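Local coordinates for protein SG7.AF (Anopheles freeborni, PDB 6XL7) that inhibits the alternative pathway of host complement as a mosquito salivary protein, acting on the activated C3 convertase C3bBb, at residues V52-V66 with L103-R117. Numbering follows the deposited sequence.
Sequences VKLSKTCLDRMVTKV and LGEIRGETEKCLTTR. With SO4 (sulfate ion), chain E.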
ATOM      1  N   VAL A  52      21.593   2.080   9.363  1.00 12.19           N
ATOM      2  CA  VAL A  52      20.361   2.819   9.628  1.00 12.02           C
ATOM      3  C   VAL A  52      19.340   1.888  10.268  1.00 13.83           C
ATOM      4  O   VAL A  52      19.220   0.711   9.895  1.00 13.31           O
ATOM      5  CB  VAL A  52      19.817   3.431   8.326  1.00 11.47           C
ATOM      6  CG1 VAL A  52      18.428   4.007   8.552  1.00 13.57           C
ATOM      7  CG2 VAL A  52      20.746   4.520   7.815  1.00 13.12           C
ATOM      8  N   LYS A  53      18.602   2.409  11.250  1.00 13.05           N
ATOM      9  CA  LYS A  53      17.512   1.676  11.888  1.00 12.73           C
ATOM     10  C   LYS A  53      16.175   2.199  11.375  1.00 14.45           C
ATOM     11  O   LYS A  53      15.949   3.416  11.336  1.00 14.24           O
ATOM     12  CB  LYS A  53      17.572   1.814  13.410  1.00 15.04           C
ATOM     13  CG  LYS A  53      16.525   0.977  14.147  1.00 21.65           C
ATOM     14  CD  LYS A  53      16.611   1.171  15.656  1.00 29.71           C
ATOM     15  CE  LYS A  53      15.496   0.421  16.361  1.00 36.80           C
ATOM     16  NZ  LYS A  53      15.510  -1.028  16.012  1.00 44.21           N
ATOM     17  N   LEU A  54      15.300   1.286  10.958  1.00 12.89           N
ATOM     18  CA  LEU A  54      13.947   1.651  10.554  1.00 12.11           C
ATOM     19  C   LEU A  54      13.023   1.660  11.765  1.00 12.64           C
ATOM     20  O   LEU A  54      13.185   0.877  12.702  1.00 14.21           O
ATOM     21  CB  LEU A  54      13.394   0.664   9.520  1.00 12.59           C
ATOM     22  CG  LEU A  54      14.212   0.494   8.234  1.00 12.61           C
ATOM     23  CD1 LEU A  54      13.433  -0.359   7.229  1.00 13.29           C
ATOM     24  CD2 LEU A  54      14.585   1.838   7.622  1.00 16.69           C
ATOM     25  N   SER A  55      12.027   2.540  11.718  1.00 13.18           N
ATOM     26  CA  SER A  55      11.019   2.630  12.770  1.00 15.14           C
ATOM     27  C   SER A  55       9.960   1.547  12.584  1.00 14.59           C
ATOM     28  O   SER A  55       9.190   1.576  11.616  1.00 12.73           O
ATOM     29  CB  SER A  55      10.365   4.007  12.730  1.00 14.28           C
ATOM     30  OG  SER A  55       9.185   4.029  13.522  1.00 15.79           O
ATOM     31  N   LYS A  56       9.881   0.626  13.547  1.00 14.14           N
ATOM     32  CA  LYS A  56       8.869  -0.426  13.482  1.00 17.22           C
ATOM     33  C   LYS A  56       7.460   0.146  13.593  1.00 15.38           C
ATOM     34  O   LYS A  56       6.542  -0.335  12.920  1.00 16.01           O
ATOM     35  CB  LYS A  56       9.128  -1.483  14.556  1.00 22.50           C
ATOM     36  CG  LYS A  56      10.336  -2.361  14.244  1.00 29.54           C
ATOM     37  CD  LYS A  56      10.440  -3.540  15.197  1.00 36.74           C
ATOM     38  CE  LYS A  56      11.722  -4.320  14.958  1.00 39.66           C
ATOM     39  NZ  LYS A  56      12.918  -3.442  15.094  1.00 41.02           N
ATOM     40  N   THR A  57       7.269   1.178  14.412  1.00 17.11           N
ATOM     41  CA  THR A  57       5.938   1.773  14.516  1.00 16.99           C
ATOM     42  C   THR A  57       5.528   2.420  13.203  1.00 15.00           C
ATOM     43  O   THR A  57       4.365   2.331  12.801  1.00 16.25           O
ATOM     44  CB  THR A  57       5.852   2.766  15.677  1.00 23.79           C
ATOM     45  OG1 THR A  57       6.800   3.825  15.497  1.00 27.42           O
ATOM     46  CG2 THR A  57       6.131   2.071  16.996  1.00 23.90           C
ATOM     47  N   CYS A  58       6.474   3.047  12.501  1.00 13.55           N
ATOM     48  CA  CYS A  58       6.172   3.626  11.197  1.00 14.55           C
ATOM     49  C   CYS A  58       5.743   2.547  10.212  1.00 12.24           C
ATOM     50  O   CYS A  58       4.748   2.701   9.490  1.00 13.34           O
ATOM     51  CB  CYS A  58       7.414   4.346  10.683  1.00 12.00           C
ATOM     52  SG  CYS A  58       7.207   5.206   9.103  1.00 16.38           S
ATOM     53  N   LEU A  59       6.489   1.440  10.172  1.00 12.09           N
ATOM     54  CA  LEU A  59       6.160   0.350   9.258  1.00 13.08           C
ATOM     55  C   LEU A  59       4.804  -0.259   9.589  1.00 12.67           C
ATOM     56  O   LEU A  59       3.995  -0.523   8.688  1.00 12.52           O
ATOM     57  CB  LEU A  59       7.261  -0.709   9.306  1.00 14.39           C
ATOM     58  CG  LEU A  59       8.627  -0.252   8.792  1.00 17.08           C
ATOM     59  CD1 LEU A  59       9.698  -1.253   9.217  1.00 18.24           C
ATOM     60  CD2 LEU A  59       8.598  -0.113   7.281  1.00 17.67           C
ATOM     61  N   ASP A  60       4.524  -0.455  10.876  1.00 13.79           N
ATOM     62  CA  ASP A  60       3.250  -1.041  11.288  1.00 13.87           C
ATOM     63  C   ASP A  60       2.077  -0.156  10.883  1.00 14.95           C
ATOM     64  O   ASP A  60       1.035  -0.657  10.438  1.00 15.20           O
ATOM     65  CB  ASP A  60       3.235  -1.231  12.805  1.00 16.16           C
ATOM     66  CG  ASP A  60       4.145  -2.358  13.279  1.00 20.36           C
ATOM     67  OD1 ASP A  60       4.655  -3.130  12.439  1.00 25.46           O
ATOM     68  OD2 ASP A  60       4.350  -2.471  14.512  1.00 24.80           O
ATOM     69  N   ARG A  61       2.229   1.165  11.033  1.00 13.59           N
ATOM     70  CA  ARG A  61       1.172   2.088  10.625  1.00 15.72           C
ATOM     71  C   ARG A  61       0.951   2.049   9.125  1.00 13.91           C
ATOM     72  O   ARG A  61      -0.186   2.198   8.660  1.00 13.67           O
ATOM     73  CB  ARG A  61       1.487   3.517  11.062  1.00 16.19           C
ATOM     74  CG  ARG A  61       1.360   3.753  12.540  1.00 21.87           C
ATOM     75  CD  ARG A  61       1.349   5.239  12.868  1.00 28.24           C
ATOM     76  NE  ARG A  61       2.593   5.899  12.480  1.00 30.82           N
ATOM     77  CZ  ARG A  61       3.658   6.012  13.269  1.00 32.42           C
ATOM     78  NH1 ARG A  61       3.635   5.505  14.496  1.00 32.06           N
ATOM     79  NH2 ARG A  61       4.746   6.635  12.832  1.00 24.73           N
ATOM     80  N   MET A  62       2.014   1.875   8.340  1.00 13.25           N
ATOM     81  CA  MET A  62       1.806   1.749   6.906  1.00 13.94           C
ATOM     82  C   MET A  62       0.915   0.560   6.588  1.00 13.94           C
ATOM     83  O   MET A  62       0.024   0.654   5.737  1.00 13.48           O
ATOM     84  CB  MET A  62       3.140   1.608   6.185  1.00 13.73           C
ATOM     85  CG  MET A  62       2.958   1.610   4.684  1.00 13.08           C
ATOM     86  SD  MET A  62       4.429   1.233   3.727  1.00 16.21           S
ATOM     87  CE  MET A  62       4.503  -0.540   3.927  1.00 24.70           C
ATOM     88  N   VAL A  63       1.123  -0.561   7.276  1.00 11.94           N
ATOM     89  CA  VAL A  63       0.333  -1.759   7.006  1.00 13.26           C
ATOM     90  C   VAL A  63      -1.145  -1.509   7.289  1.00 12.37           C
ATOM     91  O   VAL A  63      -2.008  -1.808   6.456  1.00 12.40           O
ATOM     92  CB  VAL A  63       0.876  -2.955   7.809  1.00 12.66           C
ATOM     93  CG1 VAL A  63      -0.038  -4.153   7.683  1.00 13.43           C
ATOM     94  CG2 VAL A  63       2.286  -3.298   7.344  1.00 14.35           C
ATOM     95  N   THR A  64      -1.468  -0.972   8.470  1.00 11.46           N
ATOM     96  CA  THR A  64      -2.883  -0.786   8.798  1.00 12.69           C
ATOM     97  C   THR A  64      -3.520   0.261   7.898  1.00 13.03           C
ATOM     98  O   THR A  64      -4.655   0.077   7.444  1.00 12.04           O
ATOM     99  CB  THR A  64      -3.082  -0.432  10.272  1.00 14.39           C
ATOM    100  OG1 THR A  64      -2.432   0.811  10.561  1.00 17.62           O
ATOM    101  CG2 THR A  64      -2.539  -1.525  11.182  1.00 17.02           C
ATOM    102  N   LYS A  65      -2.800   1.344   7.597  1.00 12.20           N
ATOM    103  CA  LYS A  65      -3.360   2.381   6.737  1.00 12.52           C
ATOM    104  C   LYS A  65      -3.663   1.836   5.351  1.00 11.94           C
ATOM    105  O   LYS A  65      -4.736   2.100   4.790  1.00 11.58           O
ATOM    106  CB  LYS A  65      -2.422   3.585   6.651  1.00 13.15           C
ATOM    107  CG  LYS A  65      -2.356   4.419   7.922  1.00 15.74           C
ATOM    108  CD  LYS A  65      -1.297   5.511   7.800  1.00 17.69           C
ATOM    109  CE  LYS A  65      -1.317   6.427   9.013  1.00 24.34           C
ATOM    110  NZ  LYS A  65      -0.321   7.535   8.896  1.00 25.06           N
ATOM    111  N   VAL A  66      -2.744   1.052   4.789  1.00 10.75           N
ATOM    112  CA  VAL A  66      -2.966   0.476   3.464  1.00 11.27           C
ATOM    113  C   VAL A  66      -4.127  -0.496   3.501  1.00 12.77           C
ATOM    114  O   VAL A  66      -4.983  -0.502   2.603  1.00 12.72           O
ATOM    115  CB  VAL A  66      -1.685  -0.193   2.936  1.00 14.53           C
ATOM    116  CG1 VAL A  66      -2.005  -0.983   1.656  1.00 15.63           C
ATOM    117  CG2 VAL A  66      -0.640   0.844   2.669  1.00 15.59           C
ATOM    118  N   LEU A 103      -3.172   6.053  -1.297  1.00 10.71           N
ATOM    119  CA  LEU A 103      -1.904   5.343  -1.137  1.00 10.72           C
ATOM    120  C   LEU A 103      -0.737   6.309  -1.241  1.00 10.84           C
ATOM    121  O   LEU A 103       0.254   6.178  -0.511  1.00 12.12           O
ATOM    122  CB  LEU A 103      -1.764   4.239  -2.183  1.00 10.92           C
ATOM    123  CG  LEU A 103      -2.743   3.065  -2.078  1.00 10.30           C
ATOM    124  CD1 LEU A 103      -2.477   2.076  -3.198  1.00 13.38           C
ATOM    125  CD2 LEU A 103      -2.680   2.369  -0.719  1.00 12.68           C
ATOM    126  N   GLY A 104      -0.835   7.288  -2.138  1.00 11.43           N
ATOM    127  CA  GLY A 104       0.224   8.275  -2.263  1.00 13.14           C
ATOM    128  C   GLY A 104       0.405   9.095  -1.002  1.00 13.50           C
ATOM    129  O   GLY A 104       1.531   9.446  -0.633  1.00 14.85           O
ATOM    130  N   GLU A 105      -0.696   9.409  -0.322  1.00 13.65           N
ATOM    131  CA  GLU A 105      -0.602  10.131   0.942  1.00 14.62           C
ATOM    132  C   GLU A 105       0.073   9.272   2.001  1.00 13.68           C
ATOM    133  O   GLU A 105       0.900   9.771   2.777  1.00 14.21           O
ATOM    134  CB  GLU A 105      -1.991  10.583   1.392  1.00 17.30           C
ATOM    135  CG  GLU A 105      -2.623  11.586   0.443  1.00 19.61           C
ATOM    136  CD  GLU A 105      -4.051  11.942   0.819  1.00 36.47           C
ATOM    137  OE1 GLU A 105      -4.614  12.870   0.202  1.00 34.33           O
ATOM    138  OE2 GLU A 105      -4.602  11.295   1.732  1.00 38.50           O
ATOM    139  N   ILE A 106      -0.239   7.977   2.024  1.00 12.47           N
ATOM    140  CA  ILE A 106       0.449   7.056   2.925  1.00 13.27           C
ATOM    141  C   ILE A 106       1.944   7.037   2.632  1.00 13.16           C
ATOM    142  O   ILE A 106       2.767   6.996   3.554  1.00 12.65           O
ATOM    143  CB  ILE A 106      -0.181   5.652   2.868  1.00 12.75           C
ATOM    144  CG1 ILE A 106      -1.601   5.671   3.455  1.00 12.63           C
ATOM    145  CG2 ILE A 106       0.693   4.649   3.614  1.00 13.74           C
ATOM    146  CD1 ILE A 106      -2.413   4.439   3.077  1.00 13.47           C
ATOM    147  N   ARG A 107       2.326   7.087   1.350  1.00 11.55           N
ATOM    148  CA  ARG A 107       3.747   7.123   1.012  1.00 11.98           C
ATOM    149  C   ARG A 107       4.429   8.320   1.660  1.00 14.30           C
ATOM    150  O   ARG A 107       5.481   8.178   2.296  1.00 13.64           O
ATOM    151  CB  ARG A 107       3.941   7.164  -0.510  1.00 12.94           C
ATOM    152  CG  ARG A 107       5.425   7.266  -0.928  1.00 15.57           C
ATOM    153  CD  ARG A 107       5.630   7.533  -2.421  1.00 16.39           C
ATOM    154  NE  ARG A 107       4.944   8.740  -2.881  1.00 19.14           N
ATOM    155  CZ  ARG A 107       3.846   8.737  -3.633  1.00 22.65           C
ATOM    156  NH1 ARG A 107       3.305   7.587  -4.024  1.00 19.58           N
ATOM    157  NH2 ARG A 107       3.290   9.888  -3.999  1.00 27.22           N
ATOM    158  N   GLY A 108       3.842   9.507   1.516  1.00 14.39           N
ATOM    159  CA  GLY A 108       4.454  10.693   2.094  1.00 16.42           C
ATOM    160  C   GLY A 108       4.546  10.622   3.607  1.00 17.52           C
ATOM    161  O   GLY A 108       5.557  11.015   4.198  1.00 18.11           O
ATOM    162  N   GLU A 109       3.500  10.115   4.254  1.00 15.04           N
ATOM    163  CA  GLU A 109       3.523   9.992   5.709  1.00 18.73           C
ATOM    164  C   GLU A 109       4.584   8.995   6.155  1.00 15.64           C
ATOM    165  O   GLU A 109       5.331   9.254   7.109  1.00 16.51           O
ATOM    166  CB  GLU A 109       2.139   9.572   6.210  1.00 16.87           C
ATOM    167  CG  GLU A 109       1.047  10.600   5.928  1.00 18.69           C
ATOM    168  CD  GLU A 109      -0.353  10.010   5.896  1.00 26.46           C
ATOM    169  OE1 GLU A 109      -0.538   8.836   6.283  1.00 22.11           O
ATOM    170  OE2 GLU A 109      -1.280  10.736   5.474  1.00 29.83           O
ATOM    171  N   THR A 110       4.672   7.859   5.466  1.00 13.35           N
ATOM    172  CA  THR A 110       5.650   6.832   5.812  1.00 13.68           C
ATOM    173  C   THR A 110       7.073   7.337   5.615  1.00 15.84           C
ATOM    174  O   THR A 110       7.951   7.076   6.448  1.00 14.92           O
ATOM    175  CB  THR A 110       5.385   5.576   4.979  1.00 12.01           C
ATOM    176  OG1 THR A 110       4.045   5.125   5.229  1.00 12.72           O
ATOM    177  CG2 THR A 110       6.373   4.452   5.318  1.00 14.20           C
ATOM    178  N   GLU A 111       7.318   8.080   4.535  1.00 13.86           N
ATOM    179  CA  GLU A 111       8.659   8.611   4.298  1.00 16.92           C
ATOM    180  C   GLU A 111       9.122   9.465   5.466  1.00 16.53           C
ATOM    181  O   GLU A 111      10.307   9.440   5.831  1.00 19.81           O
ATOM    182  CB  GLU A 111       8.683   9.429   3.005  1.00 17.52           C
ATOM    183  CG  GLU A 111       8.597   8.584   1.760  1.00 20.70           C
ATOM    184  CD  GLU A 111       8.437   9.405   0.495  1.00 33.61           C
ATOM    185  OE1 GLU A 111       8.735   8.870  -0.596  1.00 37.06           O
ATOM    186  OE2 GLU A 111       8.012  10.580   0.586  1.00 34.51           O
ATOM    187  N   LYS A 112       8.208  10.227   6.068  1.00 15.46           N
ATOM    188  CA  LYS A 112       8.584  11.116   7.165  1.00 19.25           C
ATOM    189  C   LYS A 112       9.005  10.352   8.419  1.00 23.89           C
ATOM    190  O   LYS A 112       9.812  10.862   9.205  1.00 23.39           O
ATOM    191  CB  LYS A 112       7.440  12.078   7.493  1.00 24.58           C
ATOM    192  CG  LYS A 112       7.176  13.146   6.438  1.00 30.20           C
ATOM    193  CD  LYS A 112       6.016  14.040   6.859  1.00 34.07           C
ATOM    194  CE  LYS A 112       5.822  15.205   5.897  1.00 39.83           C
ATOM    195  NZ  LYS A 112       5.504  14.740   4.517  1.00 47.55           N
ATOM    196  N   CYS A 113       8.478   9.148   8.635  1.00 18.04           N
ATOM    197  CA  CYS A 113       8.717   8.424   9.881  1.00 19.21           C
ATOM    198  C   CYS A 113       9.628   7.216   9.728  1.00 12.69           C
ATOM    199  O   CYS A 113       9.867   6.516  10.720  1.00 15.01           O
ATOM    200  CB  CYS A 113       7.392   8.002  10.552  1.00 20.03           C
ATOM    201  SG  CYS A 113       6.204   6.925   9.622  1.00 19.54           S
ATOM    202  N   LEU A 114      10.160   6.965   8.531  1.00 13.30           N
ATOM    203  CA  LEU A 114      10.765   5.669   8.235  1.00 12.23           C
ATOM    204  C   LEU A 114      11.993   5.381   9.096  1.00 12.59           C
ATOM    205  O   LEU A 114      12.171   4.249   9.558  1.00 13.61           O
ATOM    206  CB  LEU A 114      11.131   5.584   6.755  1.00 16.42           C
ATOM    207  CG  LEU A 114      10.347   4.616   5.877  1.00 26.91           C
ATOM    208  CD1 LEU A 114      10.990   4.575   4.501  1.00 22.40           C
ATOM    209  CD2 LEU A 114      10.281   3.229   6.498  1.00 20.95           C
ATOM    210  N   THR A 115      12.856   6.371   9.314  1.00 12.24           N
ATOM    211  CA  THR A 115      14.095   6.129  10.048  1.00 12.20           C
ATOM    212  C   THR A 115      14.002   6.630  11.486  1.00 15.43           C
ATOM    213  O   THR A 115      13.230   7.536  11.817  1.00 16.06           O
ATOM    214  CB  THR A 115      15.304   6.765   9.346  1.00 13.20           C
ATOM    215  OG1 THR A 115      15.164   8.190   9.332  1.00 14.73           O
ATOM    216  CG2 THR A 115      15.425   6.254   7.927  1.00 13.69           C
ATOM    217  N   THR A 116      14.828   6.033  12.342  1.00 13.59           N
ATOM    218  CA  THR A 116      14.880   6.388  13.755  1.00 13.65           C
ATOM    219  C   THR A 116      16.332   6.321  14.228  1.00 16.12           C
ATOM    220  O   THR A 116      17.243   6.056  13.443  1.00 16.69           O
ATOM    221  CB  THR A 116      13.918   5.508  14.562  1.00 15.27           C
ATOM    222  OG1 THR A 116      13.804   6.021  15.890  1.00 19.83           O
ATOM    223  CG2 THR A 116      14.386   4.059  14.605  1.00 17.97           C
ATOM    224  N   ARG A 117      16.565   6.581  15.515  1.00 14.81           N
ATOM    225  CA  ARG A 117      17.915   6.531  16.054  1.00 15.19           C
ATOM    226  C   ARG A 117      18.311   5.104  16.395  1.00 16.65           C
ATOM    227  O   ARG A 117      17.472   4.233  16.624  1.00 18.13           O
ATOM    228  CB  ARG A 117      18.008   7.264  17.388  1.00 20.34           C
ATOM    229  CG  ARG A 117      17.517   8.658  17.438  1.00 26.70           C
ATOM    230  CD  ARG A 117      17.629   9.122  18.875  1.00 27.27           C
ATOM    231  NE  ARG A 117      17.359  10.539  19.009  1.00 32.21           N
ATOM    232  CZ  ARG A 117      17.487  11.203  20.149  1.00 26.89           C
ATOM    233  NH1 ARG A 117      17.906  10.568  21.236  1.00 22.92           N
ATOM    234  NH2 ARG A 117      17.228  12.502  20.195  1.00 38.02           N
TER
HETATM  235  S   SO4 E 204      10.217   2.877  16.840  1.00 34.32           S
HETATM  236  O1  SO4 E 204      10.036   3.166  18.261  1.00 48.33           O
HETATM  237  O2  SO4 E 204      10.053   4.113  16.077  1.00 28.70           O
HETATM  238  O3  SO4 E 204      11.559   2.351  16.624  1.00 38.45           O
HETATM  239  O4  SO4 E 204       9.234   1.879  16.428  1.00 26.70           O
HETATM  240  O   HOH W   1      19.300   5.103  12.072  1.00 14.23           O
HETATM  241  O   HOH W   2       3.572   4.879   8.037  1.00 15.58           O
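Ile106 packs against Lys65 between segments 56-66 and 103-113 of two antiparallel helices, whose axes come within 9.3 Å. The Ile106 CD1 methyl lies against Lys65 CB at 3.7 Å. Its CG2 branch touches Met62 CG and Val66 CG2; the Ile106 side chain crosses both at about a right angle. Beyond CB, Lys65 runs out extended to a salt bridge, NZ to Glu109 OE1 at 2.9 Å, meeting the carboxylate from above its plane.

A disulfide joins Cys58 to Cys113. With chi1 at -177°, Cys58 SG points away from its own backbone N and across to Cys113 SG. The Arg61 guanidinium brings its edge to this sulfur, with NH2 3.5 Å from Cys113 SG. The disulfide ties the start of helix 56-77 to the end of helix 89-113 in this largely helical Aegyptin C-terminal-type domain.

Leu114 holds on twice. Its O accepts from Ser55 N at 2.8 Å, nearly straight at 170°, and its CD2 meets Leu59 CD2. Ser55 OG N-caps helix 56-66 through Cys58 N and also binds a sulfate, probably from the crystallisation liquor.

Past Cys113 the chain leaves the helix. Strands 53-54 and 115-116 form a short, weakly bonded antiparallel pair. Helix 2-13 touches Leu59 and Met62, while helix 23-46 touches Met62 and Val66.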